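Local coordinates for protein putative N-acetylmuramoyl-L-alanine amidase,autolysin cwp6 (Peptoclostridium difficile, PDB 5J72) that probably hydrolyses the amide bond between N-acetylmuramic acid and L-alanine in peptidoglycan, using a zinc-dependent amidase domain joined to CWB2 cell wall-binding domains, at residues Val145-Gln150 against Ile378-Leu383; Val455-His460 against Val500-Thr505; Leu525-His530 against Ile600-Ala605; Gly540-Tyr545 against Lys573-Lys578. One frame throughout, in Å; residues are numbered along the deposited sequence.

From the N terminus, interaction 1 comes first: it closes a loop of 227 residues by setting helix 140-151 of one CWB2 module beside helix 375-387 of another. The chain then enters the amidase region, where the other three contacts belong to one six-stranded mixed sheet. Interaction 2 pairs the edge strand 498-501 with 453-458, closing 39 residues. Interaction 3 joins 525-532 to 599-606 across 69 residues, and interaction 4, 541-544 against the other edge strand 574-578, closes 27 and is nested inside that loop. Interactions 2 and 3 touch and share the zinc ion; interactions 3 and 4 meet through neighbouring strands. Interaction 1 lies apart, its centre about 37 Å from that of interaction 2.

Interaction 1: residues Val145-Gln150 against Ile378-Leu383; sequences VEISKQ and ITAGPL
Ile147 meets Thr379 and Leu383 through two branches set by its chi1 of -74°: CG2 stands anti to the backbone N, while CG1 lies anti to the carbonyl carbon and, with chi2 extended, carries CD1 to the neighbouring helix. The contact is a parallel helix-helix packing between two CWB2 modules, with short-segment axes 4° apart and 9.4 Å at closest approach. Ile147 and Ala380 mark the nearest backbone positions, their CA atoms 6.6 Å apart. The Ile147 and Thr379 side chains run at about a right angle, and CD1 of Ile147 lies 3.4 Å from OG1 of Thr379; that hydroxyl has weak hydrogen bonds to backbone carbonyls of the preceding turn. No hydrogen bond spans the two segments, and Ile147 contributes the largest buried area. One turn further on, CB of Leu383 packs 3.9 Å from CG2 of Ile147; with CG anti to the backbone N (chi1 178°), CD2 of Leu383 also comes within 4.1 Å of that methyl. Leu135 of strand 128-135 touches both Ile147 and Leu383, so the strand adjoins this apolar cluster. At the C-terminal end the aliphatic part of Gln150 completes the seam, its CG 4.3 Å from CD2 of Leu383.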
loop_
_atom_site.group_PDB
_atom_site.type_symbol
_atom_site.label_atom_id
_atom_site.label_comp_id
_atom_site.label_asym_id
_atom_site.label_seq_id
_atom_site.Cartn_x
_atom_site.Cartn_y
_atom_site.Cartn_z
ATOM N N VAL A 145 -3.606 17.447 -9.374
ATOM C CA VAL A 145 -3.493 17.852 -10.789
ATOM C C VAL A 145 -2.411 17.050 -11.487
ATOM O O VAL A 145 -2.588 16.651 -12.654
ATOM C CB VAL A 145 -3.216 19.382 -10.863
ATOM C CG1 VAL A 145 -2.836 19.805 -12.321
ATOM C CG2 VAL A 145 -4.495 20.153 -10.425
ATOM N N GLU A 146 -1.249 16.781 -10.819
ATOM C CA GLU A 146 -0.234 16.027 -11.539
ATOM C C GLU A 146 -0.698 14.606 -11.804
ATOM O O GLU A 146 -0.292 14.011 -12.791
ATOM C CB GLU A 146 1.091 15.998 -10.774
ATOM C CG GLU A 146 1.695 17.408 -10.656
ATOM C CD GLU A 146 1.945 18.022 -12.070
ATOM O OE1 GLU A 146 1.433 19.126 -12.356
ATOM O OE2 GLU A 146 2.611 17.373 -12.881
ATOM N N ILE A 147 -1.540 14.058 -10.912
ATOM C CA ILE A 147 -2.056 12.696 -11.096
ATOM C C ILE A 147 -3.022 12.682 -12.312
ATOM O O ILE A 147 -3.009 11.767 -13.135
ATOM C CB ILE A 147 -2.755 12.272 -9.788
ATOM C CG1 ILE A 147 -1.685 11.964 -8.675
ATOM C CG2 ILE A 147 -3.565 10.959 -10.043
ATOM C CD1 ILE A 147 -2.356 11.864 -7.254
ATOM N N SER A 148 -3.862 13.673 -12.360
ATOM C CA SER A 148 -4.844 13.873 -13.432
ATOM C C SER A 148 -4.113 13.956 -14.814
ATOM O O SER A 148 -4.478 13.278 -15.780
ATOM C CB SER A 148 -5.618 15.188 -13.118
ATOM O OG SER A 148 -6.517 15.399 -14.203
ATOM N N LYS A 149 -3.033 14.736 -14.886
ATOM C CA LYS A 149 -2.248 14.865 -16.152
ATOM C C LYS A 149 -1.606 13.602 -16.521
ATOM O O LYS A 149 -1.423 13.312 -17.701
ATOM C CB LYS A 149 -1.174 15.935 -15.977
ATOM C CG LYS A 149 -1.804 17.292 -16.010
ATOM C CD LYS A 149 -0.768 18.394 -15.705
ATOM C CE LYS A 149 -1.499 19.723 -15.824
ATOM N NZ LYS A 149 -0.644 20.920 -15.493
ATOM N N GLN A 150 -1.230 12.794 -15.534
ATOM C CA GLN A 150 -0.623 11.507 -15.860
ATOM C C GLN A 150 -1.579 10.518 -16.447
ATOM O O GLN A 150 -1.246 9.867 -17.454
ATOM C CB GLN A 150 -0.002 10.878 -14.566
ATOM C CG GLN A 150 0.800 9.600 -14.832
ATOM C CD GLN A 150 2.043 9.882 -15.685
ATOM O OE1 GLN A 150 2.558 11.018 -15.720
ATOM N NE2 GLN A 150 2.566 8.818 -16.326
ATOM N N ILE A 378 -6.214 9.073 -1.627
ATOM C CA ILE A 378 -7.529 9.180 -2.295
ATOM C C ILE A 378 -7.332 9.666 -3.750
ATOM O O ILE A 378 -7.872 9.069 -4.658
ATOM C CB ILE A 378 -8.418 10.232 -1.550
ATOM C CG1 ILE A 378 -8.893 9.660 -0.220
ATOM C CG2 ILE A 378 -9.674 10.530 -2.371
ATOM C CD1 ILE A 378 -9.573 10.747 0.595
ATOM N N THR A 379 -6.520 10.722 -3.949
ATOM C CA THR A 379 -6.384 11.193 -5.340
ATOM C C THR A 379 -5.553 10.205 -6.177
ATOM O O THR A 379 -5.737 10.129 -7.375
ATOM C CB THR A 379 -5.804 12.594 -5.378
ATOM O OG1 THR A 379 -4.532 12.571 -4.676
ATOM C CG2 THR A 379 -6.769 13.597 -4.736
ATOM N N ALA A 380 -4.648 9.430 -5.558
ATOM C CA ALA A 380 -3.887 8.449 -6.343
ATOM C C ALA A 380 -4.754 7.267 -6.689
ATOM O O ALA A 380 -4.466 6.539 -7.626
ATOM C CB ALA A 380 -2.672 7.979 -5.506
ATOM N N GLY A 381 -5.835 7.058 -5.921
ATOM C CA GLY A 381 -6.648 5.851 -6.125
ATOM C C GLY A 381 -7.121 5.583 -7.533
ATOM O O GLY A 381 -6.985 4.448 -8.029
ATOM N N PRO A 382 -7.728 6.576 -8.227
ATOM C CA PRO A 382 -8.227 6.355 -9.622
ATOM C C PRO A 382 -7.095 5.915 -10.592
ATOM O O PRO A 382 -7.291 5.158 -11.510
ATOM C CB PRO A 382 -8.875 7.734 -9.964
ATOM C CG PRO A 382 -9.322 8.223 -8.642
ATOM C CD PRO A 382 -8.140 7.901 -7.723
ATOM N N LEU A 383 -5.916 6.476 -10.346
ATOM C CA LEU A 383 -4.756 6.129 -11.206
ATOM C C LEU A 383 -4.243 4.766 -10.881
ATOM O O LEU A 383 -3.973 3.956 -11.785
ATOM C CB LEU A 383 -3.631 7.204 -11.010
ATOM C CG LEU A 383 -2.345 6.852 -11.868
ATOM C CD1 LEU A 383 -2.657 6.944 -13.375
ATOM C CD2 LEU A 383 -1.228 7.890 -11.503
#

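Interaction 2: residues Val455-His460 against Val500-Thr505; sequences VIDPGH and VMTRDT. With ZN (zinc ion), chain I.
Val455 and Ile456 pair in parallel with Val500 and Met501 through backbone hydrogen bonds: Ile456 N donates to Val500 O, and Thr502 N returns the bond to Ile456 O at 2.9 Å. Beyond this short pairing, side chains take over. The hydroxyl of Thr502 donates to Asp457, OG1 to OD1 at 2.7 Å, using the anti lone pair of that oxygen. A chi1 of 54° sets OG1 between the backbone N and carbonyl carbon, where it meets the Asp457 carboxylate. Arg514 forms a salt bridge with the same OD1. Arg503 then grips the end of the strand and the turn after it: its NE donates to Pro458 O at 3.1 Å, tilted from the guanidinium plane, and its NH2 donates to Gly459 O at 3.0 Å, close to that plane. CB of Pro458 lies over one face of the guanidinium, and NH1 reaches Thr505 O within its own segment, at 159°. Apolar contacts are fewer: CG of Pro458 meets CE of Met501 at 4.0 Å, and CG2 of Val455 lies 4.3 Å from CB of Val500. NE2 of His460 binds the zinc ion at 2.2 Å, while its ND1 is hydrogen-bonded to Asp464, a second-shell partner that can orient the ring. Glu477, His530 and three waters complete the coordination, the His-Glu-His zinc site of the Amidase_3 fold, set just beyond the C-terminal end of a parallel strand.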
loop_
_atom_site.group_PDB
_atom_site.type_symbol
_atom_site.label_atom_id
_atom_site.label_comp_id
_atom_site.label_asym_id
_atom_site.label_seq_id
_atom_site.Cartn_x
_atom_site.Cartn_y
_atom_site.Cartn_z
ATOM N N VAL A 455 20.459 -4.334 15.749
ATOM C CA VAL A 455 20.059 -5.552 15.070
ATOM C C VAL A 455 18.980 -6.115 15.962
ATOM O O VAL A 455 19.148 -6.235 17.180
ATOM C CB VAL A 455 21.204 -6.524 14.866
ATOM C CG1 VAL A 455 20.675 -7.915 14.423
ATOM C CG2 VAL A 455 22.189 -5.991 13.815
ATOM N N ILE A 456 17.795 -6.439 15.356
ATOM C CA ILE A 456 16.682 -7.026 16.090
ATOM C C ILE A 456 16.576 -8.499 15.608
ATOM O O ILE A 456 16.541 -8.741 14.409
ATOM C CB ILE A 456 15.371 -6.263 15.749
ATOM C CG1 ILE A 456 15.443 -4.775 16.279
ATOM C CG2 ILE A 456 14.187 -6.970 16.361
ATOM C CD1 ILE A 456 15.578 -4.764 17.860
ATOM N N ASP A 457 16.512 -9.443 16.556
ATOM C CA ASP A 457 16.460 -10.865 16.191
ATOM C C ASP A 457 15.249 -11.580 16.790
ATOM O O ASP A 457 15.221 -11.922 17.977
ATOM C CB ASP A 457 17.794 -11.513 16.708
ATOM C CG ASP A 457 17.818 -13.031 16.565
ATOM O OD1 ASP A 457 17.479 -13.521 15.475
ATOM O OD2 ASP A 457 18.174 -13.727 17.577
ATOM N N PRO A 458 14.200 -11.807 16.012
ATOM C CA PRO A 458 12.976 -12.529 16.462
ATOM C C PRO A 458 13.387 -14.026 16.607
ATOM O O PRO A 458 13.744 -14.623 15.589
ATOM C CB PRO A 458 11.971 -12.284 15.333
ATOM C CG PRO A 458 12.650 -11.365 14.336
ATOM C CD PRO A 458 14.117 -11.395 14.596
ATOM N N GLY A 459 13.330 -14.610 17.800
ATOM C CA GLY A 459 13.849 -15.965 17.986
ATOM C C GLY A 459 13.076 -17.006 17.202
ATOM O O GLY A 459 11.890 -16.814 16.920
ATOM N N HIS A 460 13.789 -18.096 16.860
ATOM C CA HIS A 460 13.211 -19.262 16.178
ATOM C C HIS A 460 12.677 -18.878 14.826
ATOM O O HIS A 460 13.082 -17.844 14.291
ATOM C CB HIS A 460 12.099 -19.821 17.078
ATOM C CG HIS A 460 12.595 -20.110 18.462
ATOM N ND1 HIS A 460 13.482 -21.120 18.750
ATOM C CD2 HIS A 460 12.365 -19.443 19.643
ATOM C CE1 HIS A 460 13.766 -21.039 20.060
ATOM N NE2 HIS A 460 13.129 -20.043 20.682
ATOM N N VAL A 500 18.433 -3.434 11.488
ATOM C CA VAL A 500 18.529 -4.563 10.565
ATOM C C VAL A 500 17.830 -5.730 11.285
ATOM O O VAL A 500 18.205 -6.036 12.424
ATOM C CB VAL A 500 20.000 -4.990 10.250
ATOM C CG1 VAL A 500 19.994 -6.248 9.407
ATOM C CG2 VAL A 500 20.777 -3.867 9.513
ATOM N N MET A 501 16.863 -6.396 10.666
ATOM C CA MET A 501 16.234 -7.526 11.346
ATOM C C MET A 501 16.918 -8.812 10.882
ATOM O O MET A 501 17.195 -8.940 9.698
ATOM C CB MET A 501 14.739 -7.625 10.964
ATOM C CG MET A 501 13.899 -6.386 11.417
ATOM S SD MET A 501 12.150 -6.647 11.232
ATOM C CE MET A 501 11.871 -7.901 12.549
ATOM N N THR A 502 17.176 -9.769 11.751
ATOM C CA THR A 502 17.809 -11.005 11.266
ATOM C C THR A 502 16.841 -11.719 10.294
ATOM O O THR A 502 17.281 -12.317 9.330
ATOM C CB THR A 502 18.188 -11.935 12.449
ATOM O OG1 THR A 502 17.030 -12.147 13.240
ATOM C CG2 THR A 502 19.298 -11.357 13.326
ATOM N N ARG A 503 15.540 -11.643 10.555
ATOM C CA ARG A 503 14.520 -12.160 9.656
ATOM C C ARG A 503 13.290 -11.261 9.792
ATOM O O ARG A 503 13.025 -10.727 10.901
ATOM C CB ARG A 503 14.149 -13.624 9.983
ATOM C CG ARG A 503 13.450 -13.801 11.351
ATOM C CD ARG A 503 13.000 -15.283 11.581
ATOM N NE ARG A 503 12.400 -15.474 12.921
ATOM C CZ ARG A 503 11.096 -15.590 13.112
ATOM N NH1 ARG A 503 10.242 -15.521 12.108
ATOM N NH2 ARG A 503 10.635 -15.805 14.351
ATOM N N ASP A 504 12.548 -11.066 8.707
ATOM C CA ASP A 504 11.349 -10.229 8.820
ATOM C C ASP A 504 10.160 -11.046 8.385
ATOM O O ASP A 504 9.062 -10.515 8.206
ATOM C CB ASP A 504 11.461 -8.969 7.966
ATOM C CG ASP A 504 12.010 -9.245 6.582
ATOM O OD1 ASP A 504 11.496 -10.168 5.907
ATOM O OD2 ASP A 504 12.944 -8.538 6.173
ATOM N N THR A 505 10.361 -12.333 8.220
ATOM C CA THR A 505 9.288 -13.225 7.874
ATOM C C THR A 505 9.524 -14.587 8.507
ATOM O O THR A 505 10.575 -14.828 9.118
ATOM C CB THR A 505 9.224 -13.375 6.320
ATOM O OG1 THR A 505 7.931 -13.889 5.989
ATOM C CG2 THR A 505 10.298 -14.275 5.817
HETATM ZN ZN ZN I . 13.266 -18.987 22.661
HETATM O O HOH W 1 15.188 -19.848 23.120
HETATM O O HOH W 2 12.970 -18.705 24.780
HETATM O O HOH W 3 12.483 -21.071 23.407
#

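Interaction 3: residues Leu525-His530 against Ile600-Ala605; sequences LFTSIH and ILVECA. With ZN (zinc ion), chain I.
His530 and Leu601 form a tightly packed, buried part of this parallel strand pair, CD1 of Leu601 resting over one face of the imidazole 3.5 Å from CD2 of His530. The leucine extends its CG anti to the backbone N (chi1 -176°), and the two side chains run at about a right angle. Five backbone hydrogen bonds hold the strands; the one from Ser528 N to Ile600 O is almost straight at 179°, and His530 N reaches Val602 O at 2.8 Å. On the face of Thr527, Ile529, Ile600 and Val602 the packing is close and mostly apolar, with CG2 of Thr527 3.9 Å from CG2 of Val602, though the buried hydroxyl of Thr527 has no polar partner in the model. CG2 of Ile529 meets SG of Cys604 at 3.6 Å. The watered edge lies instead at partly exposed Glu603, near the zinc ion that ND1 of His530 binds at 2.2 Å. Glu603 bends at chi2 (-86°), which brings its carboxylate beside CB of His530 and a zinc-bound water; OE2 lies 3.0 Å from that water's oxygen, which may donate to it among competing acceptors. Strand 525-532 is flanked by 453-458, where OD2 of Asp457 is hydrogen-bonded to OG of Ser528, and 599-606 is bordered on its other side by the antiparallel strand 541-544. Helix 554-569 touches Ile600 and Val602, and helix 619-637 touches Thr527 and Cys604.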
loop_
_atom_site.group_PDB
_atom_site.type_symbol
_atom_site.label_atom_id
_atom_site.label_comp_id
_atom_site.label_asym_id
_atom_site.label_seq_id
_atom_site.Cartn_x
_atom_site.Cartn_y
_atom_site.Cartn_z
ATOM N N LEU A 525 23.777 -2.221 19.318
ATOM C CA LEU A 525 23.158 -3.214 20.228
ATOM C C LEU A 525 22.407 -4.252 19.406
ATOM O O LEU A 525 21.780 -3.887 18.412
ATOM C CB LEU A 525 22.144 -2.557 21.175
ATOM C CG LEU A 525 21.437 -3.533 22.140
ATOM C CD1 LEU A 525 22.474 -3.963 23.259
ATOM C CD2 LEU A 525 20.235 -2.921 22.864
ATOM N N PHE A 526 22.495 -5.511 19.812
ATOM C CA PHE A 526 21.820 -6.652 19.211
ATOM C C PHE A 526 20.830 -7.097 20.226
ATOM O O PHE A 526 21.212 -7.378 21.379
ATOM C CB PHE A 526 22.840 -7.752 18.896
ATOM C CG PHE A 526 22.241 -9.081 18.452
ATOM C CD1 PHE A 526 21.678 -9.951 19.370
ATOM C CD2 PHE A 526 22.286 -9.468 17.127
ATOM C CE1 PHE A 526 21.162 -11.198 18.950
ATOM C CE2 PHE A 526 21.783 -10.694 16.712
ATOM C CZ PHE A 526 21.222 -11.551 17.636
ATOM N N THR A 527 19.530 -7.190 19.856
ATOM C CA THR A 527 18.524 -7.617 20.792
ATOM C C THR A 527 17.773 -8.841 20.242
ATOM O O THR A 527 17.100 -8.718 19.222
ATOM C CB THR A 527 17.531 -6.495 21.039
ATOM O OG1 THR A 527 18.255 -5.350 21.524
ATOM C CG2 THR A 527 16.524 -6.816 22.101
ATOM N N SER A 528 17.881 -9.987 20.929
ATOM C CA SER A 528 17.151 -11.179 20.544
ATOM C C SER A 528 15.857 -11.171 21.311
ATOM O O SER A 528 15.848 -10.848 22.506
ATOM C CB SER A 528 18.022 -12.416 20.821
ATOM O OG SER A 528 17.360 -13.616 20.456
ATOM N N ILE A 529 14.723 -11.503 20.671
ATOM C CA ILE A 529 13.438 -11.430 21.317
ATOM C C ILE A 529 12.854 -12.812 21.343
ATOM O O ILE A 529 12.692 -13.441 20.289
ATOM C CB ILE A 529 12.502 -10.428 20.531
ATOM C CG1 ILE A 529 13.072 -8.984 20.703
ATOM C CG2 ILE A 529 11.063 -10.435 21.096
ATOM C CD1 ILE A 529 12.337 -7.936 19.857
ATOM N N HIS A 530 12.521 -13.273 22.536
ATOM C CA HIS A 530 12.012 -14.619 22.774
ATOM C C HIS A 530 10.832 -14.618 23.755
ATOM O O HIS A 530 10.534 -13.586 24.360
ATOM C CB HIS A 530 13.153 -15.472 23.369
ATOM C CG HIS A 530 14.177 -15.883 22.348
ATOM N ND1 HIS A 530 14.264 -17.197 21.868
ATOM C CD2 HIS A 530 15.133 -15.147 21.711
ATOM C CE1 HIS A 530 15.242 -17.186 20.968
ATOM N NE2 HIS A 530 15.805 -15.987 20.824
ATOM N N ILE A 600 21.757 -8.782 24.036
ATOM C CA ILE A 600 20.921 -9.232 25.130
ATOM C C ILE A 600 19.849 -10.099 24.543
ATOM O O ILE A 600 19.614 -10.077 23.315
ATOM C CB ILE A 600 20.207 -8.104 25.892
ATOM C CG1 ILE A 600 19.389 -7.240 24.857
ATOM C CG2 ILE A 600 21.271 -7.192 26.629
ATOM C CD1 ILE A 600 18.475 -6.279 25.537
ATOM N N LEU A 601 19.165 -10.833 25.401
ATOM C CA LEU A 601 18.074 -11.664 24.975
ATOM C C LEU A 601 16.923 -11.430 25.895
ATOM O O LEU A 601 16.979 -11.692 27.095
ATOM C CB LEU A 601 18.433 -13.153 24.912
ATOM C CG LEU A 601 17.351 -14.110 24.382
ATOM C CD1 LEU A 601 18.029 -15.292 23.717
ATOM C CD2 LEU A 601 16.405 -14.625 25.440
ATOM N N VAL A 602 15.837 -10.923 25.330
ATOM C CA VAL A 602 14.641 -10.592 26.067
ATOM C C VAL A 602 13.671 -11.724 26.069
ATOM O O VAL A 602 13.313 -12.203 25.003
ATOM C CB VAL A 602 13.938 -9.360 25.413
ATOM C CG1 VAL A 602 12.673 -8.975 26.187
ATOM C CG2 VAL A 602 14.920 -8.179 25.329
ATOM N N GLU A 603 13.226 -12.183 27.282
ATOM C CA GLU A 603 12.167 -13.190 27.367
ATOM C C GLU A 603 10.977 -12.361 27.768
ATOM O O GLU A 603 10.758 -12.137 28.984
ATOM C CB GLU A 603 12.474 -14.233 28.443
ATOM C CG GLU A 603 13.714 -15.018 28.059
ATOM C CD GLU A 603 13.362 -16.202 27.146
ATOM O OE1 GLU A 603 12.206 -16.316 26.725
ATOM O OE2 GLU A 603 14.256 -17.007 26.863
ATOM N N CYS A 604 10.203 -11.861 26.770
ATOM C CA CYS A 604 9.088 -10.932 26.999
ATOM C C CYS A 604 8.095 -11.312 28.060
ATOM O O CYS A 604 7.634 -10.466 28.821
ATOM C CB CYS A 604 8.335 -10.709 25.685
ATOM S SG CYS A 604 9.419 -10.160 24.343
ATOM N N ALA A 605 7.705 -12.595 28.048
ATOM C CA ALA A 605 6.673 -13.108 28.931
ATOM C C ALA A 605 6.669 -14.637 28.770
ATOM O O ALA A 605 7.358 -15.160 27.878
ATOM C CB ALA A 605 5.328 -12.558 28.484
HETATM ZN ZN ZN I . 13.266 -18.987 22.661
HETATM O O HOH W 2 12.970 -18.705 24.780
HETATM O O HOH W 1 15.188 -19.848 23.120
HETATM O O HOH W 3 12.483 -21.071 23.407
#

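Interaction 4: residues Gly540-Tyr545 against Lys573-Lys578; sequences GVEIYY and KNRGIK
OE1 of Glu542 is gripped by two cations that reach it from opposite faces of the carboxylate: NE of Arg575 and NZ of Lys578, each at 2.9 Å. The N-H...O angle from the arginine is nearly straight at 168°, and the oxygen lies close to the guanidinium plane although the donor stands well out of the carboxylate plane. The two flat groups are turned 64° apart. Glu542 sets CG between its backbone N and carbonyl carbon (chi1 53°) and then extends, bringing the carboxylate over the neighbouring strand. OE2 accepts from the hydroxyl of Tyr544, while NZ of Lys578 also donates to Arg575 O at 2.8 Å, so the network is fixed from both strands. These strands, 541-544 and 574-578, are the two ends of a beta-alpha-beta unit connected through helix 554-569, running parallel with axes 4.5 Å apart. Between the Val541-Asn574 and Ile543-Ile577 bridges the register slips by one residue, a beta bulge at Arg575 and Gly576. The bond from Ile543 N to Gly576 O is weak there, whereas Lys578 N to Ile543 O is short at 2.7 Å. CB of Lys578 packs 3.6 Å from CE2 of Tyr544. On the helix-facing side, CD1 of Ile577 approaches CE1 of Tyr545 at 3.6 Å, and a water joins the hydroxyl of Tyr545 to Ile577 O.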
loop_
_atom_site.group_PDB
_atom_site.type_symbol
_atom_site.label_atom_id
_atom_site.label_comp_id
_atom_site.label_asym_id
_atom_site.label_seq_id
_atom_site.Cartn_x
_atom_site.Cartn_y
_atom_site.Cartn_z
ATOM N N GLY A 540 6.166 -13.788 34.083
ATOM C CA GLY A 540 7.006 -12.606 34.224
ATOM C C GLY A 540 7.966 -12.414 33.058
ATOM O O GLY A 540 7.967 -13.184 32.091
ATOM N N VAL A 541 8.807 -11.368 33.179
ATOM C CA VAL A 541 9.776 -10.963 32.164
ATOM C C VAL A 541 11.184 -11.006 32.770
ATOM O O VAL A 541 11.375 -10.683 33.959
ATOM C CB VAL A 541 9.389 -9.511 31.670
ATOM C CG1 VAL A 541 9.260 -8.549 32.849
ATOM C CG2 VAL A 541 10.459 -8.948 30.733
ATOM N N GLU A 542 12.177 -11.419 31.964
ATOM C CA GLU A 542 13.583 -11.444 32.367
ATOM C C GLU A 542 14.399 -11.188 31.145
ATOM O O GLU A 542 13.937 -11.476 30.044
ATOM C CB GLU A 542 13.987 -12.804 32.951
ATOM C CG GLU A 542 13.643 -13.963 32.008
ATOM C CD GLU A 542 13.847 -15.336 32.711
ATOM O OE1 GLU A 542 13.718 -15.395 33.973
ATOM O OE2 GLU A 542 14.151 -16.323 32.012
ATOM N N ILE A 543 15.573 -10.653 31.312
ATOM C CA ILE A 543 16.407 -10.406 30.169
ATOM C C ILE A 543 17.788 -10.939 30.514
ATOM O O ILE A 543 18.269 -10.690 31.615
ATOM C CB ILE A 543 16.431 -8.868 29.894
ATOM C CG1 ILE A 543 14.942 -8.345 29.656
ATOM C CG2 ILE A 543 17.366 -8.566 28.698
ATOM C CD1 ILE A 543 14.843 -6.901 29.312
ATOM N N TYR A 544 18.436 -11.627 29.590
ATOM C CA TYR A 544 19.794 -12.103 29.784
ATOM C C TYR A 544 20.756 -11.152 29.209
ATOM O O TYR A 544 20.501 -10.613 28.111
ATOM C CB TYR A 544 19.983 -13.452 29.078
ATOM C CG TYR A 544 19.260 -14.530 29.829
ATOM C CD1 TYR A 544 17.955 -14.850 29.526
ATOM C CD2 TYR A 544 19.866 -15.182 30.909
ATOM C CE1 TYR A 544 17.252 -15.780 30.269
ATOM C CE2 TYR A 544 19.170 -16.106 31.660
ATOM C CZ TYR A 544 17.861 -16.402 31.340
ATOM O OH TYR A 544 17.136 -17.288 32.091
ATOM N N TYR A 545 21.888 -10.926 29.867
ATOM C CA TYR A 545 22.869 -10.026 29.294
ATOM C C TYR A 545 24.268 -10.697 29.432
ATOM O O TYR A 545 24.312 -11.778 29.990
ATOM C CB TYR A 545 22.795 -8.621 29.960
ATOM C CG TYR A 545 23.109 -8.650 31.445
ATOM C CD1 TYR A 545 22.161 -9.091 32.373
ATOM C CD2 TYR A 545 24.356 -8.261 31.917
ATOM C CE1 TYR A 545 22.463 -9.153 33.736
ATOM C CE2 TYR A 545 24.659 -8.306 33.277
ATOM C CZ TYR A 545 23.713 -8.754 34.178
ATOM O OH TYR A 545 24.043 -8.777 35.518
ATOM N N LYS A 573 5.373 -10.138 36.589
ATOM C CA LYS A 573 6.408 -10.251 37.585
ATOM C C LYS A 573 7.770 -9.844 37.017
ATOM O O LYS A 573 8.150 -10.222 35.894
ATOM C CB LYS A 573 6.473 -11.682 38.132
ATOM C CG LYS A 573 7.625 -11.875 39.140
ATOM C CD LYS A 573 7.488 -13.213 39.877
ATOM C CE LYS A 573 7.292 -14.359 38.916
ATOM N NZ LYS A 573 7.049 -15.638 39.633
ATOM N N ASN A 574 8.511 -9.068 37.805
ATOM C CA ASN A 574 9.823 -8.626 37.403
ATOM C C ASN A 574 10.819 -9.711 37.810
ATOM O O ASN A 574 11.191 -9.792 38.987
ATOM C CB ASN A 574 10.142 -7.285 38.072
ATOM C CG ASN A 574 11.547 -6.826 37.846
ATOM O OD1 ASN A 574 12.384 -7.570 37.310
ATOM N ND2 ASN A 574 11.904 -5.596 38.180
ATOM N N ARG A 575 11.253 -10.565 36.853
ATOM C CA ARG A 575 12.202 -11.610 37.194
ATOM C C ARG A 575 13.629 -11.105 37.150
ATOM O O ARG A 575 14.561 -11.844 37.466
ATOM C CB ARG A 575 11.985 -12.830 36.292
ATOM C CG ARG A 575 10.483 -13.217 36.193
ATOM C CD ARG A 575 10.229 -14.265 35.082
ATOM N NE ARG A 575 11.147 -15.400 35.215
ATOM C CZ ARG A 575 10.815 -16.556 35.778
ATOM N NH1 ARG A 575 9.581 -16.748 36.241
ATOM N NH2 ARG A 575 11.715 -17.524 35.896
ATOM N N GLY A 576 13.827 -9.845 36.769
ATOM C CA GLY A 576 15.158 -9.264 36.800
ATOM C C GLY A 576 15.972 -9.540 35.562
ATOM O O GLY A 576 15.496 -10.220 34.665
ATOM N N ILE A 577 17.196 -8.991 35.522
ATOM C CA ILE A 577 18.125 -9.201 34.438
ATOM C C ILE A 577 19.007 -10.381 34.919
ATOM O O ILE A 577 19.290 -10.469 36.126
ATOM C CB ILE A 577 18.880 -7.906 34.141
ATOM C CG1 ILE A 577 19.629 -7.364 35.368
ATOM C CG2 ILE A 577 17.852 -6.850 33.696
ATOM C CD1 ILE A 577 20.662 -6.315 34.981
ATOM N N LYS A 578 19.425 -11.275 34.032
ATOM C CA LYS A 578 20.167 -12.462 34.441
ATOM C C LYS A 578 21.362 -12.786 33.582
ATOM O O LYS A 578 21.448 -12.340 32.429
ATOM C CB LYS A 578 19.250 -13.629 34.333
ATOM C CG LYS A 578 18.042 -13.592 35.186
ATOM C CD LYS A 578 17.297 -14.863 34.956
ATOM C CE LYS A 578 16.386 -15.210 36.094
ATOM N NZ LYS A 578 15.257 -14.271 36.187
HETATM O O HOH W 4 22.125 -10.109 37.355
#